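Local coordinates for protein succinate-semialdehyde dehydrogenase (Streptococcus pyogenes MGAS1882, PDB 4OGD) that probably catalyses the oxidation of succinic semialdehyde to succinate, using NADP+ as the cofactor bound in a Rossmann-type domain, at residues Met74-Thr79 against Trp131-Tyr136; Lys65-Met70 against Glu80-Val85; Tyr257-Val262 against Thr300-Leu305; Tyr3-Pro8 against Ile159-Ala164. All coordinates share one frame; numbering follows the deposited sequence.

Interaction 1. Residues Met74-Thr79 against Trp131-Tyr136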
loop_
_atom_site.group_PDB
_atom_site.type_symbol
_atom_site.label_atom_id
_atom_site.label_comp_id
_atom_site.label_asym_id
_atom_site.label_seq_id
_atom_site.Cartn_x
_atom_site.Cartn_y
_atom_site.Cartn_z
ATOM N N MET A 74 -6.361 -30.178 3.907
ATOM C CA MET A 74 -5.243 -29.740 4.737
ATOM C C MET A 74 -5.265 -30.220 6.183
ATOM O O MET A 74 -4.397 -29.844 6.973
ATOM C CB MET A 74 -5.058 -28.217 4.633
ATOM C CG MET A 74 -6.317 -27.391 4.851
ATOM S SD MET A 74 -6.890 -27.399 6.548
ATOM C CE MET A 74 -5.463 -26.670 7.369
ATOM N N GLY A 75 -6.249 -31.049 6.529
ATOM C CA GLY A 75 -6.220 -31.786 7.782
ATOM C C GLY A 75 -6.913 -31.217 9.003
ATOM O O GLY A 75 -6.966 -31.896 10.030
ATOM N N LYS A 76 -7.420 -29.987 8.932
ATOM C CA LYS A 76 -7.942 -29.361 10.142
ATOM C C LYS A 76 -9.180 -30.066 10.653
ATOM O O LYS A 76 -9.900 -30.705 9.883
ATOM C CB LYS A 76 -8.221 -27.864 9.962
ATOM C CG LYS A 76 -9.386 -27.509 9.052
ATOM C CD LYS A 76 -9.698 -26.011 9.158
ATOM C CE LYS A 76 -8.509 -25.134 8.742
ATOM N NZ LYS A 76 -8.705 -23.689 9.113
ATOM N N LEU A 77 -9.414 -29.949 11.956
ATOM C CA LEU A 77 -10.608 -30.513 12.578
ATOM C C LEU A 77 -11.849 -30.085 11.799
ATOM O O LEU A 77 -11.973 -28.929 11.392
ATOM C CB LEU A 77 -10.721 -30.035 14.021
ATOM C CG LEU A 77 -9.584 -30.398 14.972
ATOM C CD1 LEU A 77 -9.909 -29.894 16.370
ATOM C CD2 LEU A 77 -9.314 -31.895 14.966
ATOM N N PHE A 78 -12.744 -31.032 11.543
ATOM C CA PHE A 78 -13.992 -30.738 10.849
ATOM C C PHE A 78 -14.783 -29.634 11.556
ATOM O O PHE A 78 -15.394 -28.789 10.904
ATOM C CB PHE A 78 -14.828 -32.019 10.753
ATOM C CG PHE A 78 -16.176 -31.839 10.100
ATOM C CD1 PHE A 78 -16.287 -31.672 8.723
ATOM C CD2 PHE A 78 -17.336 -31.885 10.863
ATOM C CE1 PHE A 78 -17.533 -31.536 8.115
ATOM C CE2 PHE A 78 -18.591 -31.748 10.260
ATOM C CZ PHE A 78 -18.686 -31.572 8.889
ATOM N N THR A 79 -14.769 -29.643 12.885
ATOM C CA THR A 79 -15.473 -28.616 13.655
ATOM C C THR A 79 -14.871 -27.235 13.418
ATOM O O THR A 79 -15.604 -26.244 13.328
ATOM C CB THR A 79 -15.504 -28.921 15.169
ATOM O OG1 THR A 79 -14.172 -29.173 15.638
ATOM C CG2 THR A 79 -16.381 -30.138 15.448
ATOM N N TRP A 131 -2.809 -22.366 2.684
ATOM C CA TRP A 131 -3.581 -23.547 3.082
ATOM C C TRP A 131 -4.170 -23.530 4.490
ATOM O O TRP A 131 -5.047 -24.346 4.801
ATOM C CB TRP A 131 -2.726 -24.813 2.919
ATOM C CG TRP A 131 -1.394 -24.697 3.596
ATOM C CD1 TRP A 131 -0.205 -24.383 3.009
ATOM C CD2 TRP A 131 -1.119 -24.872 4.995
ATOM N NE1 TRP A 131 0.796 -24.351 3.953
ATOM C CE2 TRP A 131 0.261 -24.652 5.179
ATOM C CE3 TRP A 131 -1.904 -25.199 6.108
ATOM C CZ2 TRP A 131 0.868 -24.744 6.432
ATOM C CZ3 TRP A 131 -1.303 -25.281 7.348
ATOM C CH2 TRP A 131 0.071 -25.054 7.503
ATOM N N ASN A 132 -3.711 -22.644 5.370
ATOM C CA ASN A 132 -4.135 -22.799 6.764
ATOM C C ASN A 132 -5.594 -22.431 7.054
ATOM O O ASN A 132 -6.218 -23.015 7.942
ATOM C CB ASN A 132 -3.141 -22.176 7.764
ATOM C CG ASN A 132 -3.052 -20.675 7.652
ATOM O OD1 ASN A 132 -3.379 -20.091 6.617
ATOM N ND2 ASN A 132 -2.610 -20.034 8.735
ATOM N N PHE A 133 -6.130 -21.481 6.285
ATOM C CA PHE A 133 -7.553 -21.148 6.319
ATOM C C PHE A 133 -7.997 -20.988 4.863
ATOM O O PHE A 133 -8.126 -19.871 4.357
ATOM C CB PHE A 133 -7.817 -19.864 7.124
ATOM C CG PHE A 133 -7.493 -19.982 8.589
ATOM C CD1 PHE A 133 -8.470 -20.346 9.507
ATOM C CD2 PHE A 133 -6.202 -19.725 9.048
ATOM C CE1 PHE A 133 -8.165 -20.458 10.867
ATOM C CE2 PHE A 133 -5.892 -19.828 10.399
ATOM C CZ PHE A 133 -6.874 -20.198 11.308
ATOM N N PRO A 134 -8.217 -22.119 4.178
ATOM C CA PRO A 134 -8.382 -22.153 2.717
ATOM C C PRO A 134 -9.574 -21.342 2.206
ATOM O O PRO A 134 -9.537 -20.868 1.074
ATOM C CB PRO A 134 -8.605 -23.640 2.414
ATOM C CG PRO A 134 -8.086 -24.369 3.598
ATOM C CD PRO A 134 -8.341 -23.461 4.776
ATOM N N TYR A 135 -10.613 -21.194 3.019
ATOM C CA TYR A 135 -11.784 -20.424 2.601
ATOM C C TYR A 135 -11.781 -18.995 3.136
ATOM O O TYR A 135 -12.015 -18.046 2.380
ATOM C CB TYR A 135 -13.090 -21.159 2.965
ATOM C CG TYR A 135 -13.675 -21.869 1.768
ATOM C CD1 TYR A 135 -12.931 -22.802 1.071
ATOM C CD2 TYR A 135 -14.961 -21.579 1.309
ATOM C CE1 TYR A 135 -13.439 -23.438 -0.042
ATOM C CE2 TYR A 135 -15.484 -22.219 0.188
ATOM C CZ TYR A 135 -14.709 -23.144 -0.483
ATOM O OH TYR A 135 -15.200 -23.786 -1.607
ATOM N N TYR A 136 -11.537 -18.855 4.435
ATOM C CA TYR A 136 -11.513 -17.556 5.099
ATOM C C TYR A 136 -10.525 -16.594 4.459
ATOM O O TYR A 136 -10.855 -15.425 4.260
ATOM C CB TYR A 136 -11.244 -17.757 6.596
ATOM C CG TYR A 136 -10.767 -16.554 7.382
ATOM C CD1 TYR A 136 -11.649 -15.548 7.782
ATOM C CD2 TYR A 136 -9.446 -16.461 7.781
ATOM C CE1 TYR A 136 -11.205 -14.461 8.541
ATOM C CE2 TYR A 136 -8.998 -15.387 8.525
ATOM C CZ TYR A 136 -9.877 -14.393 8.905
ATOM O OH TYR A 136 -9.415 -13.324 9.647
#

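Interaction 2. Residues Lys65-Met70 against Glu80-Val85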
loop_
_atom_site.group_PDB
_atom_site.type_symbol
_atom_site.label_atom_id
_atom_site.label_comp_id
_atom_site.label_asym_id
_atom_site.label_seq_id
_atom_site.Cartn_x
_atom_site.Cartn_y
_atom_site.Cartn_z
ATOM N N LYS A 65 -20.419 -29.782 3.555
ATOM C CA LYS A 65 -19.695 -30.098 2.323
ATOM C C LYS A 65 -18.403 -29.289 2.237
ATOM O O LYS A 65 -17.338 -29.834 1.977
ATOM C CB LYS A 65 -20.563 -29.832 1.081
ATOM C CG LYS A 65 -19.769 -29.747 -0.233
ATOM C CD LYS A 65 -20.617 -29.229 -1.408
ATOM C CE LYS A 65 -19.755 -28.855 -2.606
ATOM N NZ LYS A 65 -20.594 -28.510 -3.797
ATOM N N TYR A 66 -18.500 -27.984 2.463
ATOM C CA TYR A 66 -17.317 -27.130 2.365
ATOM C C TYR A 66 -16.343 -27.382 3.512
ATOM O O TYR A 66 -15.125 -27.360 3.321
ATOM C CB TYR A 66 -17.732 -25.664 2.283
ATOM C CG TYR A 66 -18.359 -25.349 0.948
ATOM C CD1 TYR A 66 -17.574 -25.203 -0.184
ATOM C CD2 TYR A 66 -19.736 -25.227 0.819
ATOM C CE1 TYR A 66 -18.140 -24.929 -1.418
ATOM C CE2 TYR A 66 -20.316 -24.961 -0.406
ATOM C CZ TYR A 66 -19.513 -24.810 -1.520
ATOM O OH TYR A 66 -20.081 -24.544 -2.742
ATOM N N ALA A 67 -16.881 -27.623 4.705
ATOM C CA ALA A 67 -16.043 -27.958 5.852
ATOM C C ALA A 67 -15.229 -29.214 5.574
ATOM O O ALA A 67 -14.023 -29.247 5.832
ATOM C CB ALA A 67 -16.888 -28.139 7.098
ATOM N N GLU A 68 -15.879 -30.253 5.051
ATOM C CA GLU A 68 -15.154 -31.494 4.780
ATOM C C GLU A 68 -14.085 -31.336 3.687
ATOM O O GLU A 68 -13.026 -31.968 3.748
ATOM C CB GLU A 68 -16.117 -32.641 4.432
ATOM C CG GLU A 68 -15.377 -33.947 4.149
ATOM C CD GLU A 68 -16.282 -35.159 4.056
ATOM O OE1 GLU A 68 -17.513 -35.023 4.246
ATOM O OE2 GLU A 68 -15.746 -36.257 3.789
ATOM N N ILE A 69 -14.367 -30.506 2.686
ATOM C CA ILE A 69 -13.397 -30.237 1.628
ATOM C C ILE A 69 -12.112 -29.683 2.241
ATOM O O ILE A 69 -11.004 -30.088 1.874
ATOM C CB ILE A 69 -13.966 -29.251 0.594
ATOM C CG1 ILE A 69 -14.944 -29.984 -0.328
ATOM C CG2 ILE A 69 -12.848 -28.612 -0.226
ATOM C CD1 ILE A 69 -15.702 -29.070 -1.266
ATOM N N MET A 70 -12.262 -28.786 3.206
ATOM C CA MET A 70 -11.087 -28.209 3.856
ATOM C C MET A 70 -10.330 -29.230 4.715
ATOM O O MET A 70 -9.100 -29.306 4.664
ATOM C CB MET A 70 -11.475 -26.984 4.673
ATOM C CG MET A 70 -11.921 -25.829 3.817
ATOM S SD MET A 70 -12.124 -24.333 4.799
ATOM C CE MET A 70 -13.882 -24.369 5.131
ATOM N N GLU A 80 -13.543 -27.168 13.323
ATOM C CA GLU A 80 -12.876 -25.900 13.022
ATOM C C GLU A 80 -13.232 -25.437 11.620
ATOM O O GLU A 80 -13.429 -24.239 11.382
ATOM C CB GLU A 80 -11.354 -26.033 13.139
ATOM C CG GLU A 80 -10.822 -26.039 14.565
ATOM C CD GLU A 80 -9.304 -26.105 14.620
ATOM O OE1 GLU A 80 -8.664 -25.982 13.554
ATOM O OE2 GLU A 80 -8.756 -26.280 15.731
ATOM N N ALA A 81 -13.300 -26.381 10.690
ATOM C CA ALA A 81 -13.667 -26.055 9.315
ATOM C C ALA A 81 -15.106 -25.550 9.226
ATOM O O ALA A 81 -15.406 -24.672 8.419
ATOM C CB ALA A 81 -13.455 -27.252 8.403
ATOM N N GLN A 82 -16.003 -26.120 10.030
ATOM C CA GLN A 82 -17.374 -25.625 10.087
ATOM C C GLN A 82 -17.386 -24.176 10.562
ATOM O O GLN A 82 -18.096 -23.338 10.008
ATOM C CB GLN A 82 -18.218 -26.471 11.034
ATOM C CG GLN A 82 -18.573 -27.840 10.503
ATOM C CD GLN A 82 -19.315 -28.647 11.537
ATOM O OE1 GLN A 82 -18.879 -28.743 12.683
ATOM N NE2 GLN A 82 -20.457 -29.209 11.152
ATOM N N GLY A 83 -16.600 -23.885 11.596
ATOM C CA GLY A 83 -16.489 -22.525 12.087
ATOM C C GLY A 83 -15.931 -21.597 11.025
ATOM O O GLY A 83 -16.352 -20.443 10.918
ATOM N N GLU A 84 -14.978 -22.090 10.236
ATOM C CA GLU A 84 -14.415 -21.262 9.169
ATOM C C GLU A 84 -15.486 -20.914 8.140
ATOM O O GLU A 84 -15.567 -19.773 7.675
ATOM C CB GLU A 84 -13.225 -21.940 8.489
ATOM C CG GLU A 84 -12.582 -21.071 7.405
ATOM C CD GLU A 84 -11.257 -21.610 6.907
ATOM O OE1 GLU A 84 -10.676 -22.509 7.558
ATOM O OE2 GLU A 84 -10.793 -21.127 5.853
ATOM N N VAL A 85 -16.309 -21.894 7.780
ATOM C CA VAL A 85 -17.438 -21.612 6.896
ATOM C C VAL A 85 -18.339 -20.549 7.502
ATOM O O VAL A 85 -18.728 -19.601 6.815
ATOM C CB VAL A 85 -18.279 -22.859 6.600
ATOM C CG1 VAL A 85 -19.530 -22.462 5.817
ATOM C CG2 VAL A 85 -17.461 -23.866 5.823
#

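Interaction 3. Residues Tyr257-Val262 against Thr300-Leu305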
loop_
_atom_site.group_PDB
_atom_site.type_symbol
_atom_site.label_atom_id
_atom_site.label_comp_id
_atom_site.label_asym_id
_atom_site.label_seq_id
_atom_site.Cartn_x
_atom_site.Cartn_y
_atom_site.Cartn_z
ATOM N N TYR A 257 -5.308 -24.414 18.642
ATOM C CA TYR A 257 -6.299 -24.293 17.576
ATOM C C TYR A 257 -5.588 -24.403 16.230
ATOM O O TYR A 257 -4.514 -23.811 16.035
ATOM C CB TYR A 257 -7.025 -22.957 17.702
ATOM C CG TYR A 257 -7.961 -22.633 16.568
ATOM C CD1 TYR A 257 -7.512 -21.912 15.468
ATOM C CD2 TYR A 257 -9.294 -23.016 16.611
ATOM C CE1 TYR A 257 -8.346 -21.602 14.434
ATOM C CE2 TYR A 257 -10.153 -22.699 15.565
ATOM C CZ TYR A 257 -9.663 -21.994 14.481
ATOM O OH TYR A 257 -10.471 -21.666 13.418
ATOM N N ASN A 258 -6.172 -25.176 15.317
ATOM C CA ASN A 258 -5.582 -25.445 14.001
ATOM C C ASN A 258 -4.175 -26.027 14.120
ATOM O O ASN A 258 -3.309 -25.774 13.281
ATOM C CB ASN A 258 -5.604 -24.187 13.111
ATOM C CG ASN A 258 -5.632 -24.513 11.618
ATOM O OD1 ASN A 258 -6.033 -25.604 11.202
ATOM N ND2 ASN A 258 -5.223 -23.546 10.798
ATOM N N ALA A 259 -3.968 -26.796 15.194
ATOM C CA ALA A 259 -2.677 -27.397 15.535
ATOM C C ALA A 259 -1.539 -26.383 15.576
ATOM O O ALA A 259 -0.383 -26.718 15.310
ATOM C CB ALA A 259 -2.343 -28.573 14.583
ATOM N N GLY A 260 -1.870 -25.142 15.916
ATOM C CA GLY A 260 -0.867 -24.096 16.048
ATOM C C GLY A 260 -0.468 -23.451 14.737
ATOM O O GLY A 260 0.392 -22.570 14.718
ATOM N N GLN A 261 -1.104 -23.875 13.645
ATOM C CA GLN A 261 -0.757 -23.402 12.311
ATOM C C GLN A 261 -1.518 -22.118 11.988
ATOM O O GLN A 261 -2.279 -22.053 11.020
ATOM C CB GLN A 261 -1.083 -24.487 11.288
ATOM C CG GLN A 261 -0.429 -25.836 11.611
ATOM C CD GLN A 261 -0.899 -26.931 10.672
ATOM O OE1 GLN A 261 -0.139 -27.413 9.825
ATOM N NE2 GLN A 261 -2.162 -27.326 10.809
ATOM N N VAL A 262 -1.316 -21.096 12.815
ATOM C CA VAL A 262 -2.116 -19.880 12.727
ATOM C C VAL A 262 -1.153 -18.719 12.847
ATOM O O VAL A 262 -0.316 -18.702 13.756
ATOM C CB VAL A 262 -3.162 -19.818 13.865
ATOM C CG1 VAL A 262 -4.019 -18.560 13.763
ATOM C CG2 VAL A 262 -4.060 -21.041 13.826
ATOM N N THR A 300 -11.946 -35.676 18.476
ATOM C CA THR A 300 -10.566 -35.284 18.201
ATOM C C THR A 300 -10.347 -33.800 18.463
ATOM O O THR A 300 -11.103 -32.957 17.978
ATOM C CB THR A 300 -10.176 -35.623 16.764
ATOM O OG1 THR A 300 -10.347 -37.032 16.544
ATOM C CG2 THR A 300 -8.727 -35.240 16.495
ATOM N N THR A 301 -9.314 -33.486 19.235
ATOM C CA THR A 301 -9.051 -32.097 19.605
ATOM C C THR A 301 -7.656 -31.649 19.178
ATOM O O THR A 301 -7.215 -30.548 19.518
ATOM C CB THR A 301 -9.283 -31.847 21.112
ATOM O OG1 THR A 301 -8.428 -32.698 21.889
ATOM C CG2 THR A 301 -10.731 -32.125 21.478
ATOM N N LEU A 302 -6.964 -32.500 18.426
ATOM C CA LEU A 302 -5.712 -32.089 17.788
ATOM C C LEU A 302 -5.576 -32.742 16.415
ATOM O O LEU A 302 -5.538 -33.971 16.301
ATOM C CB LEU A 302 -4.492 -32.414 18.660
ATOM C CG LEU A 302 -3.178 -31.873 18.086
ATOM C CD1 LEU A 302 -3.144 -30.348 18.145
ATOM C CD2 LEU A 302 -1.984 -32.459 18.810
ATOM N N ALA A 303 -5.506 -31.912 15.377
ATOM C CA ALA A 303 -5.408 -32.371 13.996
ATOM C C ALA A 303 -3.965 -32.704 13.623
ATOM O O ALA A 303 -3.029 -32.243 14.280
ATOM C CB ALA A 303 -5.965 -31.289 13.050
ATOM N N PRO A 304 -3.778 -33.526 12.576
ATOM C CA PRO A 304 -2.429 -33.676 12.024
ATOM C C PRO A 304 -2.047 -32.375 11.331
ATOM O O PRO A 304 -2.946 -31.618 10.945
ATOM C CB PRO A 304 -2.603 -34.777 10.980
ATOM C CG PRO A 304 -4.039 -34.635 10.532
ATOM C CD PRO A 304 -4.796 -34.229 11.767
ATOM N N LEU A 305 -0.754 -32.117 11.165
ATOM C CA LEU A 305 -0.326 -30.948 10.401
ATOM C C LEU A 305 -0.649 -31.138 8.920
ATOM O O LEU A 305 -0.981 -32.245 8.483
ATOM C CB LEU A 305 1.161 -30.656 10.612
ATOM C CG LEU A 305 1.627 -30.428 12.053
ATOM C CD1 LEU A 305 3.035 -29.827 12.071
ATOM C CD2 LEU A 305 0.664 -29.549 12.822
HETATM O O HOH W 1 -6.115 -29.108 15.731
HETATM O O HOH W 2 -3.856 -29.385 9.578
#

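Interaction 4. Residues Tyr3-Pro8 against Ile159-Ala164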
loop_
_atom_site.group_PDB
_atom_site.type_symbol
_atom_site.label_atom_id
_atom_site.label_comp_id
_atom_site.label_asym_id
_atom_site.label_seq_id
_atom_site.Cartn_x
_atom_site.Cartn_y
_atom_site.Cartn_z
ATOM N N TYR A 3 -0.610 -29.944 -8.189
ATOM C CA TYR A 3 -1.789 -29.659 -7.380
ATOM C C TYR A 3 -2.516 -30.961 -7.040
ATOM O O TYR A 3 -3.106 -31.602 -7.910
ATOM C CB TYR A 3 -2.718 -28.684 -8.108
ATOM C CG TYR A 3 -2.183 -27.266 -8.206
ATOM C CD1 TYR A 3 -2.422 -26.343 -7.191
ATOM C CD2 TYR A 3 -1.468 -26.839 -9.324
ATOM C CE1 TYR A 3 -1.948 -25.037 -7.275
ATOM C CE2 TYR A 3 -0.985 -25.542 -9.416
ATOM C CZ TYR A 3 -1.232 -24.640 -8.389
ATOM O OH TYR A 3 -0.762 -23.342 -8.469
ATOM N N GLN A 4 -2.458 -31.352 -5.770
ATOM C CA GLN A 4 -3.015 -32.627 -5.333
ATOM C C GLN A 4 -3.712 -32.474 -3.998
ATOM O O GLN A 4 -3.202 -31.790 -3.108
ATOM C CB GLN A 4 -1.896 -33.650 -5.132
ATOM C CG GLN A 4 -1.055 -33.934 -6.350
ATOM C CD GLN A 4 -1.037 -35.410 -6.693
ATOM O OE1 GLN A 4 -1.822 -35.876 -7.516
ATOM N NE2 GLN A 4 -0.145 -36.154 -6.056
ATOM N N THR A 5 -4.863 -33.120 -3.843
ATOM C CA THR A 5 -5.423 -33.296 -2.514
ATOM C C THR A 5 -4.828 -34.570 -1.936
ATOM O O THR A 5 -5.048 -35.656 -2.468
ATOM C CB THR A 5 -6.949 -33.441 -2.529
ATOM O OG1 THR A 5 -7.546 -32.250 -3.062
ATOM C CG2 THR A 5 -7.468 -33.698 -1.111
ATOM N N ILE A 6 -4.042 -34.425 -0.877
ATOM C CA ILE A 6 -3.538 -35.573 -0.130
ATOM C C ILE A 6 -3.957 -35.419 1.323
ATOM O O ILE A 6 -3.483 -34.518 2.020
ATOM C CB ILE A 6 -2.008 -35.672 -0.211
ATOM C CG1 ILE A 6 -1.560 -35.683 -1.671
ATOM C CG2 ILE A 6 -1.507 -36.915 0.526
ATOM C CD1 ILE A 6 -0.061 -35.625 -1.850
ATOM N N TYR A 7 -4.845 -36.301 1.777
ATOM C CA TYR A 7 -5.432 -36.201 3.112
ATOM C C TYR A 7 -4.354 -36.327 4.188
ATOM O O TYR A 7 -3.692 -37.361 4.279
ATOM C CB TYR A 7 -6.470 -37.315 3.286
ATOM C CG TYR A 7 -7.372 -37.200 4.495
ATOM C CD1 TYR A 7 -7.547 -35.992 5.156
ATOM C CD2 TYR A 7 -8.055 -38.312 4.974
ATOM C CE1 TYR A 7 -8.378 -35.895 6.258
ATOM C CE2 TYR A 7 -8.887 -38.227 6.080
ATOM C CZ TYR A 7 -9.047 -37.017 6.712
ATOM O OH TYR A 7 -9.873 -36.931 7.800
ATOM N N PRO A 8 -4.161 -35.276 4.998
ATOM C CA PRO A 8 -3.107 -35.337 6.019
ATOM C C PRO A 8 -3.317 -36.390 7.108
ATOM O O PRO A 8 -2.386 -36.652 7.859
ATOM C CB PRO A 8 -3.140 -33.927 6.630
ATOM C CG PRO A 8 -3.627 -33.068 5.527
ATOM C CD PRO A 8 -4.691 -33.906 4.849
ATOM N N ILE A 159 -1.463 -27.585 -1.883
ATOM C CA ILE A 159 -2.095 -28.672 -1.139
ATOM C C ILE A 159 -3.588 -28.481 -0.870
ATOM O O ILE A 159 -4.230 -29.374 -0.310
ATOM C CB ILE A 159 -1.375 -28.970 0.194
ATOM C CG1 ILE A 159 -1.453 -27.771 1.143
ATOM C CG2 ILE A 159 0.061 -29.395 -0.068
ATOM C CD1 ILE A 159 -1.233 -28.139 2.601
ATOM N N CYS A 160 -4.161 -27.345 -1.268
ATOM C CA CYS A 160 -5.618 -27.223 -1.145
ATOM C C CYS A 160 -6.325 -26.914 -2.476
ATOM O O CYS A 160 -7.085 -25.952 -2.590
ATOM C CB CYS A 160 -6.030 -26.266 -0.014
ATOM S SG CYS A 160 -5.435 -24.580 -0.134
ATOM N N PRO A 161 -6.092 -27.757 -3.488
ATOM C CA PRO A 161 -6.678 -27.463 -4.795
ATOM C C PRO A 161 -8.186 -27.695 -4.851
ATOM O O PRO A 161 -8.845 -27.025 -5.634
ATOM C CB PRO A 161 -5.943 -28.429 -5.728
ATOM C CG PRO A 161 -5.588 -29.591 -4.849
ATOM C CD PRO A 161 -5.341 -29.028 -3.484
ATOM N N ARG A 162 -8.730 -28.613 -4.056
ATOM C CA ARG A 162 -10.184 -28.792 -4.059
ATOM C C ARG A 162 -10.880 -27.602 -3.400
ATOM O O ARG A 162 -11.926 -27.150 -3.871
ATOM C CB ARG A 162 -10.594 -30.106 -3.386
ATOM C CG ARG A 162 -12.098 -30.358 -3.393
ATOM C CD ARG A 162 -12.705 -30.443 -4.788
ATOM N NE ARG A 162 -14.144 -30.655 -4.663
ATOM C CZ ARG A 162 -15.076 -29.986 -5.332
ATOM N NH1 ARG A 162 -14.741 -29.067 -6.226
ATOM N NH2 ARG A 162 -16.358 -30.254 -5.111
ATOM N N SER A 163 -10.286 -27.078 -2.331
ATOM C CA SER A 163 -10.809 -25.865 -1.702
ATOM C C SER A 163 -10.856 -24.740 -2.733
ATOM O O SER A 163 -11.866 -24.048 -2.871
ATOM C CB SER A 163 -9.947 -25.455 -0.501
ATOM O OG SER A 163 -9.910 -26.474 0.499
ATOM N N ALA A 164 -9.765 -24.584 -3.482
ATOM C CA ALA A 164 -9.642 -23.496 -4.444
ATOM C C ALA A 164 -10.631 -23.656 -5.580
ATOM O O ALA A 164 -11.294 -22.702 -5.985
ATOM C CB ALA A 164 -8.226 -23.449 -4.997
HETATM O O HOH W 3 -3.563 -31.954 0.314
#

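Interaction 1. Residues Met74-Thr79 against Trp131-Tyr136
Bends at chi2 and chi3 (61°) curl the M74 side chain round the carbonyl oxygen of W131. M74 CG lies 3.3 Å from W131 O, and M74 CE closes in from the other end of the curl, 3.5 Å from W131 O. The same methyl reaches the edge of the indole, near its plane, with M74 CE 4.1 Å from W131 CE3. M74 CG also touches P134 CG at 3.7 Å. The sulfur takes a weak bond from the backbone N of K76.
K76 CG sits between its backbone N and carbonyl carbon; the chain is extended at chi2 and bends at chi3 (60°). This lets K76 NZ donate to N132 O at 2.8 Å. The bond lies in the carbonyl plane, with a C=O...N angle of 149°. K76 NZ also comes obliquely to the F133 ring, 3.4 Å from F133 CD1, the two side chains crossing at about a right angle. A salt bridge to E84 gives the buried charge a second partner. N132 O accepts from N258 ND2 as well, while N132 ND2 donates to Q261 O. The backbone O and side-chain amide of N132 are thus both tied to loop 257-262. G75, with positive phi, ends helix 63-74 and turns the chain toward K76. W131-P134 form the W-N-F-P part of the aldehyde dehydrogenase signature, whose asparagine helps build the oxyanion hole in relatives.

Interaction 2. Residues Lys65-Met70 against Glu80-Val85
M70 crosses V85 and E84 obliquely and lies between the two helices. A turn at chi3 (-96°) swings its methyl back toward helix 78-103. M70 CE lies 3.6 Å from A81 O and 3.7 Å from V85 CG2. The sulfur sits over the carboxylate of E84, with M70 SD 3.6 Å from E84 CD and equally far from both oxygens. That carboxylate is fixed from elsewhere: OE2 accepts from the backbone N of Y135 and of Y136. These two bonds would probably favour its charged form.
The two segments belong to consecutive helices, 63-74 and 78-103, joined by a short turn. They form a helical pair of the aldehyde dehydrogenase fold that is far from antiparallel. Their axes approach to 8.1 Å, and their directions differ by 125°. Alanines allow this closeness. A81 CB presses on the backbone of helix 63-74, 3.3 Å from A67 O, and A67 CB meets A81 CB at 3.8 Å. The same A67 CB also touches Q82 CG at 3.8 Å. The amide of Q82 continues past this contact and donates to D64. V85 CG2 completes the apolar strip, 4.0 Å from Y66 CB, while the Y66 ring turns away to meet Y135.

Interaction 3. Residues Tyr257-Val262 against Thr300-Leu305
A259 and Q261 pack on L302-L305 from the loop that carries the G-Q-V-C sequence, whose cysteine is the nucleophile in the aldehyde dehydrogenase family. The A259 methyl points into T300-L305 and is held by two leucines. A259 CB meets L305 CD2 at 3.6 Å, and L302 CD1 comes up beside it, 4.0 Å from A259 CA. The glutamine amide lies across the L305 side chain, with Q261 OE1 3.6 Å from L305 CB.
Three residues in a row, N258 to G260, have positive phi, and Q261 then centres an inverse gamma turn. The preceding turn, N258-Q261, is braced by the glutamine. Q261 NE2 donates to N258 O at 3.1 Å, from above the carbonyl plane, with an N-H...O angle of 159°. Q261 N reaches N258 O from the opposite face. This holds the amide in place, while Q261 OE1 accepts from S306 N.
Two waters bridge the segments. One accepts from A303 N at 2.9 Å and, weakly, from A259 N. The other accepts from Q261 NE2 at 2.9 Å and donates to P304 O at 2.8 Å.

Interaction 4. Residues Tyr3-Pro8 against Ile159-Ala164
A single water joins I159 to I6 across this contact. It probably donates to I159 O, at 2.7 Å, though other acceptors compete for its protons. It accepts from I6 N at 2.8 Å. In this way a strand N-H and a loop carbonyl are linked without meeting directly.
The direct contact centres on P161, in the first turn of helix 161-173. Its ring lies against the peptide that follows Q4, with P161 CG 3.5 Å from Q4 C and P161 CD 3.5 Å from Q4 O. On one flank P161 CB meets Y3 CB at 4.0 Å, and it comes obliquely to the Y3 ring. On the other, T5 lies at a slant to the proline. With OG1 anti to its own carbonyl carbon (chi1 -62°), T5 sets its hydroxyl between the first two helix residues: T5 OG1 lies 3.8 Å from P161 CG and 3.7 Å from R162 CB. That hydroxyl is hydrogen-bonded to D73, whose other oxygen is bonded to S163 OG. The R162 chain bends at chi2 and leads its guanidinium away to E169. Y3 OH is bonded to I186 O.
The N-terminal hairpin of strands 4-7 and 12-16 thus rests on the helix start through a proline ring. Apolar contact fits the two surfaces together, while the water, D73, I186 and E169 serve polar groups round it.

In the fold
Interactions 1, 2 and 3 are buried; interaction 4 is partly buried and farthest from the chain's centre. The helix pair 63-74 and 78-103 and its turn serve both 1 and 2, and E84 ties them by pairing with K76. N132 connects interaction 1 to the 257-262 loop of interaction 3, and E80 reaches N258 from interaction 2. P8 touches both M74-G75 and P304-L305, bringing the N-terminal segment against 1 and 3. The chemistry differs. A lysine-to-carbonyl hydrogen bond crosses interaction 1, and interaction 2 is close alanine and methionine packing. Bridging waters join apolar contacts between two loops in 3 and between strand and helix start in 4.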